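PDB 4KNC: alginate biosynthesis protein AlgX from Pseudomonas aeruginosa, which protects the exopolysaccharide alginate from degradation as the polymer crosses the periplasm and also plays a role in its O-acetylation. Local coordinates for residues D148-P153 and T242-P247; T152-R157 and Y211-E216; V84-R89 and E297-Y302; Q236-G241 and L264-S269. All blocks are in the same frame, centred on the assembly; numbering follows the deposited sequence.

Contact 1 of 4, residues D148-P153 and T242-P247; sequences DHHWTP and TSNSGP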
loop_
_atom_site.group_PDB
_atom_site.type_symbol
_atom_site.label_atom_id
_atom_site.label_comp_id
_atom_site.label_asym_id
_atom_site.label_seq_id
_atom_site.Cartn_x
_atom_site.Cartn_y
_atom_site.Cartn_z
ATOM N N ASP A 148 -0.305 14.377 14.060
ATOM C CA ASP A 148 0.280 13.230 13.373
ATOM C C ASP A 148 -0.670 12.744 12.283
ATOM O O ASP A 148 -1.852 13.081 12.293
ATOM C CB ASP A 148 0.580 12.103 14.369
ATOM C CG ASP A 148 1.488 11.036 13.785
ATOM O OD1 ASP A 148 2.697 11.306 13.587
ATOM O OD2 ASP A 148 1.006 9.912 13.539
ATOM N N HIS A 149 -0.140 11.960 11.348
ATOM C CA HIS A 149 -0.919 11.443 10.224
ATOM C C HIS A 149 -1.573 10.075 10.508
ATOM O O HIS A 149 -2.357 9.584 9.709
ATOM C CB HIS A 149 -0.033 11.363 8.964
ATOM C CG HIS A 149 1.153 10.458 9.113
ATOM N ND1 HIS A 149 2.201 10.741 9.966
ATOM C CD2 HIS A 149 1.465 9.282 8.514
ATOM C CE1 HIS A 149 3.100 9.773 9.891
ATOM N NE2 HIS A 149 2.680 8.878 9.015
ATOM N N HIS A 150 -1.234 9.449 11.630
ATOM C CA HIS A 150 -1.846 8.169 11.993
ATOM C C HIS A 150 -3.174 8.391 12.704
ATOM O O HIS A 150 -3.341 9.389 13.409
ATOM C CB HIS A 150 -0.926 7.354 12.908
ATOM C CG HIS A 150 0.346 6.924 12.248
ATOM N ND1 HIS A 150 1.540 7.588 12.440
ATOM C CD2 HIS A 150 0.607 5.918 11.380
ATOM C CE1 HIS A 150 2.483 7.001 11.720
ATOM N NE2 HIS A 150 1.943 5.991 11.064
ATOM N N TRP A 151 -4.120 7.471 12.510
ATOM C CA TRP A 151 -5.287 7.424 13.375
ATOM C C TRP A 151 -4.843 6.974 14.763
ATOM O O TRP A 151 -3.808 6.335 14.907
ATOM C CB TRP A 151 -6.395 6.491 12.814
ATOM C CG TRP A 151 -5.959 5.135 12.281
ATOM C CD1 TRP A 151 -4.841 4.412 12.631
ATOM C CD2 TRP A 151 -6.649 4.346 11.295
ATOM N NE1 TRP A 151 -4.799 3.227 11.925
ATOM C CE2 TRP A 151 -5.896 3.167 11.097
ATOM C CE3 TRP A 151 -7.822 4.532 10.552
ATOM C CZ2 TRP A 151 -6.283 2.182 10.184
ATOM C CZ3 TRP A 151 -8.195 3.562 9.650
ATOM C CH2 TRP A 151 -7.436 2.392 9.480
ATOM N N THR A 152 -5.609 7.327 15.784
ATOM C CA THR A 152 -5.412 6.731 17.098
ATOM C C THR A 152 -5.998 5.316 17.041
ATOM O O THR A 152 -6.719 4.988 16.096
ATOM C CB THR A 152 -6.185 7.500 18.168
ATOM O OG1 THR A 152 -7.589 7.506 17.839
ATOM C CG2 THR A 152 -5.664 8.935 18.275
ATOM N N PRO A 153 -5.691 4.473 18.043
ATOM C CA PRO A 153 -6.382 3.184 18.132
ATOM C C PRO A 153 -7.910 3.301 18.096
ATOM O O PRO A 153 -8.518 2.486 17.424
ATOM C CB PRO A 153 -5.900 2.629 19.462
ATOM C CG PRO A 153 -4.488 3.158 19.546
ATOM C CD PRO A 153 -4.543 4.540 18.968
ATOM N N THR A 242 -0.130 0.071 5.341
ATOM C CA THR A 242 0.949 0.970 5.719
ATOM C C THR A 242 1.229 0.865 7.212
ATOM O O THR A 242 0.749 -0.060 7.878
ATOM C CB THR A 242 0.538 2.410 5.426
ATOM O OG1 THR A 242 -0.549 2.770 6.294
ATOM C CG2 THR A 242 0.093 2.545 3.956
ATOM N N SER A 243 1.984 1.825 7.750
ATOM C CA SER A 243 2.204 1.873 9.191
ATOM C C SER A 243 0.860 1.945 9.933
ATOM O O SER A 243 0.747 1.420 11.030
ATOM C CB SER A 243 3.155 3.024 9.597
ATOM O OG SER A 243 2.583 4.299 9.366
ATOM N N ASN A 244 -0.163 2.541 9.307
ATOM C CA ASN A 244 -1.525 2.574 9.895
ATOM C C ASN A 244 -2.130 1.209 10.270
ATOM O O ASN A 244 -2.950 1.118 11.206
ATOM C CB ASN A 244 -2.510 3.327 8.986
ATOM C CG ASN A 244 -2.317 4.836 9.034
ATOM O OD1 ASN A 244 -2.786 5.509 9.959
ATOM N ND2 ASN A 244 -1.627 5.378 8.035
ATOM N N SER A 245 -1.750 0.161 9.539
ATOM C CA SER A 245 -2.196 -1.197 9.872
ATOM C C SER A 245 -1.195 -1.899 10.788
ATOM O O SER A 245 -1.314 -3.104 11.051
ATOM C CB SER A 245 -2.443 -2.048 8.616
ATOM O OG SER A 245 -3.440 -1.490 7.771
ATOM N N GLY A 246 -0.229 -1.132 11.288
ATOM C CA GLY A 246 0.774 -1.652 12.204
ATOM C C GLY A 246 0.208 -2.004 13.570
ATOM O O GLY A 246 -0.863 -1.549 13.942
ATOM N N PRO A 247 0.943 -2.819 14.329
ATOM C CA PRO A 247 0.525 -3.345 15.635
ATOM C C PRO A 247 0.121 -2.271 16.643
ATOM O O PRO A 247 -0.818 -2.482 17.398
ATOM C CB PRO A 247 1.772 -4.083 16.121
ATOM C CG PRO A 247 2.483 -4.474 14.861
ATOM C CD PRO A 247 2.262 -3.332 13.918
#

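Contact 2 of 4, residues T152-R157 and Y211-E216; sequences TPHGAR and YVDRFE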
loop_
_atom_site.group_PDB
_atom_site.type_symbol
_atom_site.label_atom_id
_atom_site.label_comp_id
_atom_site.label_asym_id
_atom_site.label_seq_id
_atom_site.Cartn_x
_atom_site.Cartn_y
_atom_site.Cartn_z
ATOM N N THR A 152 -5.609 7.327 15.784
ATOM C CA THR A 152 -5.412 6.731 17.098
ATOM C C THR A 152 -5.998 5.316 17.041
ATOM O O THR A 152 -6.719 4.988 16.096
ATOM C CB THR A 152 -6.185 7.500 18.168
ATOM O OG1 THR A 152 -7.589 7.506 17.839
ATOM C CG2 THR A 152 -5.664 8.935 18.275
ATOM N N PRO A 153 -5.691 4.473 18.043
ATOM C CA PRO A 153 -6.382 3.184 18.132
ATOM C C PRO A 153 -7.910 3.301 18.096
ATOM O O PRO A 153 -8.518 2.486 17.424
ATOM C CB PRO A 153 -5.900 2.629 19.462
ATOM C CG PRO A 153 -4.488 3.158 19.546
ATOM C CD PRO A 153 -4.543 4.540 18.968
ATOM N N HIS A 154 -8.501 4.294 18.753
ATOM C CA HIS A 154 -9.952 4.499 18.670
ATOM C C HIS A 154 -10.441 4.749 17.231
ATOM O O HIS A 154 -11.459 4.190 16.801
ATOM C CB HIS A 154 -10.397 5.619 19.617
ATOM C CG HIS A 154 -10.511 5.187 21.051
ATOM N ND1 HIS A 154 -11.608 4.504 21.539
ATOM C CD2 HIS A 154 -9.672 5.348 22.103
ATOM C CE1 HIS A 154 -11.430 4.249 22.823
ATOM N NE2 HIS A 154 -10.265 4.753 23.190
ATOM N N GLY A 155 -9.698 5.564 16.480
ATOM C CA GLY A 155 -9.995 5.794 15.074
ATOM C C GLY A 155 -9.945 4.504 14.265
ATOM O O GLY A 155 -10.839 4.222 13.450
ATOM N N ALA A 156 -8.891 3.720 14.491
ATOM C CA ALA A 156 -8.734 2.428 13.832
ATOM C C ALA A 156 -9.888 1.484 14.187
ATOM O O ALA A 156 -10.319 0.693 13.364
ATOM C CB ALA A 156 -7.398 1.793 14.221
ATOM N N ARG A 157 -10.372 1.576 15.421
ATOM C CA ARG A 157 -11.434 0.707 15.913
ATOM C C ARG A 157 -12.766 1.033 15.229
ATOM O O ARG A 157 -13.448 0.139 14.699
ATOM C CB ARG A 157 -11.553 0.827 17.440
ATOM C CG ARG A 157 -12.725 0.022 18.033
ATOM C CD ARG A 157 -12.802 0.183 19.566
ATOM N NE ARG A 157 -13.996 -0.455 20.111
ATOM C CZ ARG A 157 -15.208 0.092 20.077
ATOM N NH1 ARG A 157 -15.369 1.293 19.529
ATOM N NH2 ARG A 157 -16.259 -0.559 20.581
ATOM N N TYR A 211 -0.530 10.637 24.865
ATOM C CA TYR A 211 -0.612 9.286 25.400
ATOM C C TYR A 211 -2.042 8.819 25.274
ATOM O O TYR A 211 -2.920 9.389 25.903
ATOM C CB TYR A 211 -0.193 9.262 26.868
ATOM C CG TYR A 211 1.300 9.373 27.038
ATOM C CD1 TYR A 211 1.934 10.606 27.009
ATOM C CD2 TYR A 211 2.081 8.237 27.191
ATOM C CE1 TYR A 211 3.314 10.701 27.150
ATOM C CE2 TYR A 211 3.454 8.323 27.327
ATOM C CZ TYR A 211 4.063 9.548 27.305
ATOM O OH TYR A 211 5.431 9.613 27.445
ATOM N N VAL A 212 -2.275 7.804 24.442
ATOM C CA VAL A 212 -3.617 7.260 24.249
ATOM C C VAL A 212 -3.664 5.789 24.638
ATOM O O VAL A 212 -2.623 5.162 24.861
ATOM C CB VAL A 212 -4.084 7.399 22.780
ATOM C CG1 VAL A 212 -4.142 8.862 22.388
ATOM C CG2 VAL A 212 -3.148 6.631 21.838
ATOM N N ASP A 213 -4.876 5.246 24.710
ATOM C CA ASP A 213 -5.089 3.831 25.029
ATOM C C ASP A 213 -4.499 2.908 23.963
ATOM O O ASP A 213 -4.773 3.066 22.769
ATOM C CB ASP A 213 -6.583 3.550 25.161
ATOM C CG ASP A 213 -7.219 4.306 26.305
ATOM O OD1 ASP A 213 -6.527 4.516 27.330
ATOM O OD2 ASP A 213 -8.411 4.682 26.175
ATOM N N ARG A 214 -3.673 1.960 24.382
ATOM C CA ARG A 214 -3.175 0.957 23.440
ATOM C C ARG A 214 -3.927 -0.370 23.607
ATOM O O ARG A 214 -4.153 -0.811 24.726
ATOM C CB ARG A 214 -1.681 0.745 23.635
ATOM C CG ARG A 214 -1.052 -0.074 22.532
ATOM C CD ARG A 214 0.470 -0.051 22.613
ATOM N NE ARG A 214 0.962 -0.704 23.820
ATOM C CZ ARG A 214 1.038 -2.023 23.977
ATOM N NH1 ARG A 214 0.638 -2.833 23.000
ATOM N NH2 ARG A 214 1.499 -2.535 25.115
ATOM N N PHE A 215 -4.306 -1.008 22.503
ATOM C CA PHE A 215 -5.098 -2.238 22.571
ATOM C C PHE A 215 -4.427 -3.440 21.922
ATOM O O PHE A 215 -3.685 -3.307 20.949
ATOM C CB PHE A 215 -6.466 -2.034 21.898
ATOM C CG PHE A 215 -7.343 -1.033 22.602
ATOM C CD1 PHE A 215 -7.229 0.319 22.332
ATOM C CD2 PHE A 215 -8.266 -1.443 23.542
ATOM C CE1 PHE A 215 -8.022 1.238 22.978
ATOM C CE2 PHE A 215 -9.068 -0.525 24.201
ATOM C CZ PHE A 215 -8.949 0.814 23.916
ATOM N N GLU A 216 -4.728 -4.617 22.455
ATOM C CA GLU A 216 -4.396 -5.876 21.792
ATOM C C GLU A 216 -5.611 -6.809 21.737
ATOM O O GLU A 216 -6.534 -6.699 22.554
ATOM C CB GLU A 216 -3.215 -6.554 22.478
ATOM C CG GLU A 216 -1.923 -5.755 22.330
ATOM C CD GLU A 216 -0.731 -6.447 22.947
ATOM O OE1 GLU A 216 -0.923 -7.475 23.637
ATOM O OE2 GLU A 216 0.401 -5.954 22.743
#

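Contact 3 of 4, residues V84-R89 and E297-Y302; sequences VYQPTR and EFATHY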
loop_
_atom_site.group_PDB
_atom_site.type_symbol
_atom_site.label_atom_id
_atom_site.label_comp_id
_atom_site.label_asym_id
_atom_site.label_seq_id
_atom_site.Cartn_x
_atom_site.Cartn_y
_atom_site.Cartn_z
ATOM N N VAL A 84 -9.456 -0.242 1.722
ATOM C CA VAL A 84 -9.685 0.694 2.804
ATOM C C VAL A 84 -9.029 2.016 2.431
ATOM O O VAL A 84 -7.806 2.157 2.486
ATOM C CB VAL A 84 -9.134 0.160 4.117
ATOM C CG1 VAL A 84 -9.108 1.279 5.175
ATOM C CG2 VAL A 84 -9.998 -1.037 4.588
ATOM N N TYR A 85 -9.853 2.967 2.011
ATOM C CA TYR A 85 -9.395 4.256 1.519
ATOM C C TYR A 85 -9.477 5.227 2.687
ATOM O O TYR A 85 -10.522 5.840 2.922
ATOM C CB TYR A 85 -10.325 4.703 0.392
ATOM C CG TYR A 85 -9.840 5.823 -0.524
ATOM C CD1 TYR A 85 -8.586 5.772 -1.145
ATOM C CD2 TYR A 85 -10.669 6.906 -0.816
ATOM C CE1 TYR A 85 -8.171 6.784 -2.018
ATOM C CE2 TYR A 85 -10.263 7.921 -1.683
ATOM C CZ TYR A 85 -9.017 7.855 -2.271
ATOM O OH TYR A 85 -8.635 8.862 -3.116
ATOM N N GLN A 86 -8.387 5.334 3.443
ATOM C CA GLN A 86 -8.406 6.082 4.706
ATOM C C GLN A 86 -8.804 7.545 4.461
ATOM O O GLN A 86 -8.220 8.229 3.628
ATOM C CB GLN A 86 -7.040 6.000 5.400
ATOM C CG GLN A 86 -7.089 6.341 6.899
ATOM C CD GLN A 86 -5.692 6.511 7.513
ATOM O OE1 GLN A 86 -4.745 6.914 6.829
ATOM N NE2 GLN A 86 -5.566 6.198 8.802
ATOM N N PRO A 87 -9.837 8.016 5.159
ATOM C CA PRO A 87 -10.313 9.383 4.908
ATOM C C PRO A 87 -9.388 10.458 5.503
ATOM O O PRO A 87 -8.556 10.169 6.360
ATOM C CB PRO A 87 -11.685 9.403 5.587
ATOM C CG PRO A 87 -11.583 8.341 6.674
ATOM C CD PRO A 87 -10.714 7.262 6.077
ATOM N N THR A 88 -9.533 11.694 5.053
ATOM C CA THR A 88 -8.604 12.738 5.494
ATOM C C THR A 88 -8.883 13.206 6.921
ATOM O O THR A 88 -9.971 12.998 7.470
ATOM C CB THR A 88 -8.571 13.929 4.517
ATOM O OG1 THR A 88 -9.897 14.447 4.330
ATOM C CG2 THR A 88 -8.000 13.488 3.155
ATOM N N ARG A 89 -7.880 13.815 7.530
ATOM C CA ARG A 89 -8.023 14.383 8.857
ATOM C C ARG A 89 -9.030 15.519 8.795
ATOM O O ARG A 89 -9.743 15.778 9.753
ATOM C CB ARG A 89 -6.659 14.876 9.378
ATOM C CG ARG A 89 -5.618 13.752 9.456
ATOM C CD ARG A 89 -4.216 14.252 9.841
ATOM N NE ARG A 89 -4.101 14.610 11.259
ATOM C CZ ARG A 89 -4.164 15.855 11.728
ATOM N NH1 ARG A 89 -4.349 16.877 10.893
ATOM N NH2 ARG A 89 -4.032 16.077 13.033
ATOM N N GLU A 297 -5.118 -1.371 2.482
ATOM C CA GLU A 297 -5.273 -0.096 3.169
ATOM C C GLU A 297 -4.205 0.924 2.752
ATOM O O GLU A 297 -3.008 0.630 2.777
ATOM C CB GLU A 297 -5.228 -0.315 4.686
ATOM C CG GLU A 297 -5.045 0.969 5.503
ATOM C CD GLU A 297 -3.560 1.309 5.773
ATOM O OE1 GLU A 297 -3.150 2.444 5.446
ATOM O OE2 GLU A 297 -2.809 0.453 6.306
ATOM N N PHE A 298 -4.654 2.118 2.373
ATOM C CA PHE A 298 -3.762 3.235 2.061
ATOM C C PHE A 298 -4.529 4.556 2.146
ATOM O O PHE A 298 -5.764 4.562 2.213
ATOM C CB PHE A 298 -3.128 3.060 0.677
ATOM C CG PHE A 298 -4.122 2.835 -0.428
ATOM C CD1 PHE A 298 -4.559 1.552 -0.735
ATOM C CD2 PHE A 298 -4.624 3.906 -1.163
ATOM C CE1 PHE A 298 -5.491 1.331 -1.753
ATOM C CE2 PHE A 298 -5.553 3.697 -2.184
ATOM C CZ PHE A 298 -5.987 2.401 -2.477
ATOM N N ALA A 299 -3.802 5.670 2.128
ATOM C CA ALA A 299 -4.408 6.987 2.238
ATOM C C ALA A 299 -4.577 7.703 0.894
ATOM O O ALA A 299 -4.237 7.179 -0.162
ATOM C CB ALA A 299 -3.619 7.865 3.217
ATOM N N THR A 300 -5.077 8.930 0.954
ATOM C CA THR A 300 -5.585 9.602 -0.234
ATOM C C THR A 300 -4.548 10.389 -1.047
ATOM O O THR A 300 -4.907 11.017 -2.042
ATOM C CB THR A 300 -6.751 10.549 0.152
ATOM O OG1 THR A 300 -6.308 11.486 1.154
ATOM C CG2 THR A 300 -7.927 9.740 0.708
ATOM N N HIS A 301 -3.276 10.365 -0.637
ATOM C CA HIS A 301 -2.267 11.181 -1.320
ATOM C C HIS A 301 -1.432 10.407 -2.337
ATOM O O HIS A 301 -0.599 10.985 -3.013
ATOM C CB HIS A 301 -1.341 11.888 -0.312
ATOM C CG HIS A 301 -0.542 10.947 0.538
ATOM N ND1 HIS A 301 -1.074 10.294 1.632
ATOM C CD2 HIS A 301 0.749 10.538 0.446
ATOM C CE1 HIS A 301 -0.143 9.535 2.186
ATOM N NE2 HIS A 301 0.975 9.671 1.491
ATOM N N TYR A 302 -1.630 9.101 -2.430
ATOM C CA TYR A 302 -0.827 8.314 -3.347
ATOM C C TYR A 302 -1.334 8.402 -4.769
ATOM O O TYR A 302 -2.531 8.586 -5.011
ATOM C CB TYR A 302 -0.779 6.856 -2.914
ATOM C CG TYR A 302 -0.156 6.682 -1.571
ATOM C CD1 TYR A 302 1.201 6.939 -1.371
ATOM C CD2 TYR A 302 -0.915 6.253 -0.496
ATOM C CE1 TYR A 302 1.778 6.794 -0.110
ATOM C CE2 TYR A 302 -0.359 6.099 0.739
ATOM C CZ TYR A 302 0.984 6.364 0.939
ATOM O OH TYR A 302 1.504 6.190 2.204
HETATM O O HOH W 1 -6.257 9.047 -4.183
HETATM O O HOH W 2 -6.204 10.089 3.348
HETATM O O HOH W 3 -3.095 5.427 5.516
#

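Contact 4 of 4, residues Q236-G241 and L264-S269; sequences QIALVG and LNNAVS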
loop_
_atom_site.group_PDB
_atom_site.type_symbol
_atom_site.label_atom_id
_atom_site.label_comp_id
_atom_site.label_asym_id
_atom_site.label_seq_id
_atom_site.Cartn_x
_atom_site.Cartn_y
_atom_site.Cartn_z
ATOM N N GLN A 236 -8.097 -17.009 6.186
ATOM C CA GLN A 236 -8.536 -16.846 4.804
ATOM C C GLN A 236 -8.586 -15.380 4.395
ATOM O O GLN A 236 -9.001 -15.058 3.276
ATOM C CB GLN A 236 -9.927 -17.469 4.641
ATOM C CG GLN A 236 -9.949 -18.974 4.869
ATOM C CD GLN A 236 -9.096 -19.706 3.856
ATOM O OE1 GLN A 236 -8.957 -19.260 2.716
ATOM N NE2 GLN A 236 -8.503 -20.823 4.268
ATOM N N ILE A 237 -8.185 -14.497 5.313
ATOM C CA ILE A 237 -8.204 -13.050 5.081
ATOM C C ILE A 237 -6.828 -12.440 5.366
ATOM O O ILE A 237 -6.250 -12.677 6.421
ATOM C CB ILE A 237 -9.257 -12.333 5.960
ATOM C CG1 ILE A 237 -10.638 -12.985 5.794
ATOM C CG2 ILE A 237 -9.305 -10.850 5.603
ATOM C CD1 ILE A 237 -11.762 -12.251 6.526
ATOM N N ALA A 238 -6.315 -11.666 4.414
ATOM C CA ALA A 238 -4.995 -11.060 4.522
ATOM C C ALA A 238 -5.115 -9.559 4.413
ATOM O O ALA A 238 -5.946 -9.045 3.669
ATOM C CB ALA A 238 -4.083 -11.585 3.428
ATOM N N LEU A 239 -4.276 -8.862 5.165
ATOM C CA LEU A 239 -4.280 -7.419 5.200
ATOM C C LEU A 239 -2.943 -6.909 4.693
ATOM O O LEU A 239 -1.885 -7.302 5.194
ATOM C CB LEU A 239 -4.514 -6.939 6.633
ATOM C CG LEU A 239 -4.390 -5.443 6.921
ATOM C CD1 LEU A 239 -5.344 -4.619 6.062
ATOM C CD2 LEU A 239 -4.633 -5.191 8.399
ATOM N N VAL A 240 -2.985 -6.044 3.690
ATOM C CA VAL A 240 -1.779 -5.374 3.229
ATOM C C VAL A 240 -2.012 -3.879 3.387
ATOM O O VAL A 240 -3.131 -3.404 3.181
ATOM C CB VAL A 240 -1.390 -5.766 1.778
ATOM C CG1 VAL A 240 -0.914 -7.210 1.748
ATOM C CG2 VAL A 240 -2.556 -5.555 0.805
ATOM N N GLY A 241 -0.979 -3.149 3.798
ATOM C CA GLY A 241 -1.176 -1.772 4.208
ATOM C C GLY A 241 0.074 -1.054 4.665
ATOM O O GLY A 241 1.186 -1.506 4.415
ATOM N N LEU A 264 -4.592 -12.154 8.614
ATOM C CA LEU A 264 -3.143 -12.195 8.406
ATOM C C LEU A 264 -2.619 -10.813 8.095
ATOM O O LEU A 264 -2.854 -10.305 7.002
ATOM C CB LEU A 264 -2.802 -13.115 7.240
ATOM C CG LEU A 264 -3.327 -14.541 7.356
ATOM C CD1 LEU A 264 -3.124 -15.272 6.039
ATOM C CD2 LEU A 264 -2.628 -15.271 8.491
ATOM N N ASN A 265 -1.893 -10.214 9.039
ATOM C CA ASN A 265 -1.370 -8.863 8.868
ATOM C C ASN A 265 -0.010 -8.828 8.156
ATOM O O ASN A 265 0.991 -9.261 8.716
ATOM C CB ASN A 265 -1.257 -8.182 10.232
ATOM C CG ASN A 265 -0.959 -6.697 10.130
ATOM O OD1 ASN A 265 -0.522 -6.207 9.095
ATOM N ND2 ASN A 265 -1.193 -5.973 11.218
ATOM N N ASN A 266 0.024 -8.295 6.938
ATOM C CA ASN A 266 1.280 -8.146 6.204
ATOM C C ASN A 266 1.627 -6.687 5.917
ATOM O O ASN A 266 2.393 -6.387 4.988
ATOM C CB ASN A 266 1.240 -8.947 4.886
ATOM C CG ASN A 266 1.151 -10.466 5.112
ATOM O OD1 ASN A 266 0.141 -11.089 4.804
ATOM N ND2 ASN A 266 2.218 -11.056 5.640
ATOM N N ALA A 267 1.070 -5.776 6.717
ATOM C CA ALA A 267 1.329 -4.353 6.544
ATOM C C ALA A 267 2.825 -4.062 6.670
ATOM O O ALA A 267 3.538 -4.767 7.386
ATOM C CB ALA A 267 0.565 -3.542 7.575
ATOM N N VAL A 268 3.279 -3.014 5.987
ATOM C CA VAL A 268 4.683 -2.602 6.009
ATOM C C VAL A 268 4.756 -1.143 6.417
ATOM O O VAL A 268 4.239 -0.278 5.724
ATOM C CB VAL A 268 5.349 -2.779 4.625
ATOM C CG1 VAL A 268 6.763 -2.196 4.615
ATOM C CG2 VAL A 268 5.373 -4.278 4.207
ATOM N N SER A 269 5.379 -0.863 7.556
ATOM C CA SER A 269 5.506 0.518 7.999
ATOM C C SER A 269 6.469 1.228 7.061
ATOM O O SER A 269 7.553 0.727 6.788
ATOM C CB SER A 269 6.013 0.570 9.444
ATOM O OG SER A 269 5.131 -0.148 10.298
#

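Contact 1 of 4, residues D148-P153 and T242-P247
His150 and Ser243 meet through NE2 and OG in a very short hydrogen bond of 2.5 Å, with the hydroxyl at the edge of the imidazole and near its plane. Ser243 OG lies between its own backbone N and carbonyl carbon (chi1 67°), a position that turns it to the histidine. The other ring nitrogen, ND1 of His150, donates to the syn lone pair of Asp148 OD2 at 2.6 Å. That same OD2 accepts from the backbone N of His150, closing an Asx turn, so two bonds from one residue fix the carboxylate against the ring. Ser243 is the inferred nucleophile, His150 the inferred proton acceptor and Asp148 a further inferred active-site residue; their geometry is that of a Ser-His-Asp triad.

The tight part of the contact joins this short bond to the packing of Asn244 on Trp151. Indole NE1 donates to Asn244 O at 2.9 Å in the ring plane, while Asn244 OD1 sits over one face near the rim, 3.5 Å from Trp151 CD1, the amide standing at 89° to the indole. OD1 receives a weak bond from Trp151 N and a stronger one from Gln86. Thr242 OG1 accepts from Asn244 N, an ST turn that opens the 3-10 turn 243-245. The looser side is that of His149, partly exposed, which comes no closer to Asn244 than 4.1 Å, from its O to OD1.

Residues 242-247 link strand 237-240 to helix 251-259, and residues 148-153 run into helix 153-169, whose Ala156 and Ser159 are touched by the Trp151 side chain.

Contact 2 of 4, residues T152-R157 and Y211-E216
One face of the His154 imidazole receives the edge of Phe215 in a T-shaped pair, centroids 5.7 Å apart and planes at 86°, with Phe215 CE1 4.2 Å from His154 NE2. At the edge of the same imidazole, near its plane, lies Asp213 OD2, 3.5 Å from NE2; a carboxylate so placed may favour a proton on the ring. His154 also stacks with His141, and Asp213 has a salt-bridge partner of its own in Arg185, through OD1. With CG beside the backbone N, a chi1 of -79° brings the end of the imidazole to Asp213 and Phe215.

The edge of the Phe215 ring also meets Pro153, whose CB is 3.9 Å from CD1. Other atoms of the Pro153 ring meet the strand's earlier residues: CG approaches the backbone O of Asp213 to 3.2 Å, and CD packs on Val212 CG2 at 3.8 Å. Proline suits this first helical position because the first turn does not need its N-H. Just before it, Thr152 OG1 accepts from Gly155 N at 3.2 Å, while that hydroxyl is also tied to Ala142 O.

The helix and strand axes run at 50° to each other. This is the N-terminus of a threonine-capped helix laid on strand 210-220 of a two-stranded antiparallel sheet, and within the SGNH hydrolase-like domain it joins the start of the helix that directly follows the loop of the inferred active-site His150 to that sheet.

Contact 3 of 4, residues V84-R89 and E297-Y302
Val84 and Glu297 belong to a parallel pairing at the margin of the central sheet, where strand 80-85, an outermost strand, runs beside strand 293-298. Phe298 supplies both backbone bonds of the pair: its N donates to Val84 O at 3.2 Å, and its O accepts from Gln86 N at 3.0 Å. Val84 and Glu297 project from one face of the sheet, their CB atoms 4.0 Å apart; Tyr85 and Phe298 project from the other, towards helix 107-123.

With CG anti to the backbone N, a chi1 of -164° brings the Tyr85 ring face against Thr300. The Thr300 CG2 methyl lies over that face, 3.9 Å from the ring centroid, a CH-pi contact, while Phe298 CE2 comes to the ring edge, 3.8 Å from Tyr85 CD1. A tyrosine fits here because its flat face takes the methyl and its OH can reach both water 1 and Gly58 N.

The central parallel sheet is that of the SGNH hydrolase-like domain, and at the C-terminal ends of the two strands Gln86 and Glu297 carry polar side chains towards the inferred active site. Gln86 NE2 binds Asn244 OD1, and Glu297 is hydrogen-bonded to Ser245 OG through OE2 and to Thr242 OG1 through OE1, making them second-shell residues around the loop of Ser243. Water 3 joins the two, donating to Gln86 OE1 at 2.6 Å and to Glu297 OE1 at 3.0 Å. Further along, where Ala299 to Tyr302 form a type I turn, water 2 donates to Gln86 O and accepts from Thr300 N at 2.9 Å.

Contact 4 of 4, residues Q236-G241 and L264-S269
Leu264 leans on the backbone of strand 237-240, its CB and CG both 3.6 Å from Ile237 O, because its CG stands anti to the carbonyl carbon (chi1 -56°). Leu239 turns the other way, CG anti to the backbone N (chi1 173°), which carries its branch to Phe251 and Ala252 of helix 251-259 while CB stays 3.8 Å from Leu264 O. Asn265 has the same extended first torsion, and its carboxamide then works at both ends: OD1 accepts from Ala267 N at 2.9 Å, an Asx turn, and ND2 reaches Ser245 O. Asparagine is thus well suited to bending the chain where the strand stops. On the opposite face Val240 CG1 touches Asn266 CB at 4.2 Å, beside helix 275-282. The small Ala267 side chain places its CB 3.8 Å from Gly241 O.

The strands are parallel neighbours in a beta-alpha-beta unit. Leu264 N donates to Ile237 O and Leu239 N to Leu264 O, the latter at 2.7 Å; Asn266 N to Leu239 O and Val268 N to Gly241 O extend the pairing past the strand end. Held by four main-chain bonds, this contact depends little on side-chain polarity; the Asn265 carboxamide instead shapes the strand end and ties it to Ser245, two residues after the inferred nucleophile Ser243.

Overall arrangement
From the N terminus, residues 84-89 are met first, and contact 3 closes the widest loop when they pair with 297-302; the other three contacts nest inside it. Contacts 1 and 2 start from overlapping residues, 148-157. Contact 2 closes earlier, on strand 210-220, before contact 4 opens at 236-241. Contact 1 then closes at 242-247, inside the span of contact 4, so these two cross, and contact 4 finishes at 264-269. Contacts 3 and 4 join the same parallel sheet through neighbouring strands 293-298 and 237-240. Contact 1 sits by that sheet's strand ends, hydrogen-bonded to Glu297 of contact 3 and Asn265 of contact 4, while contact 2 packs helix 153-169 against the separate antiparallel pair.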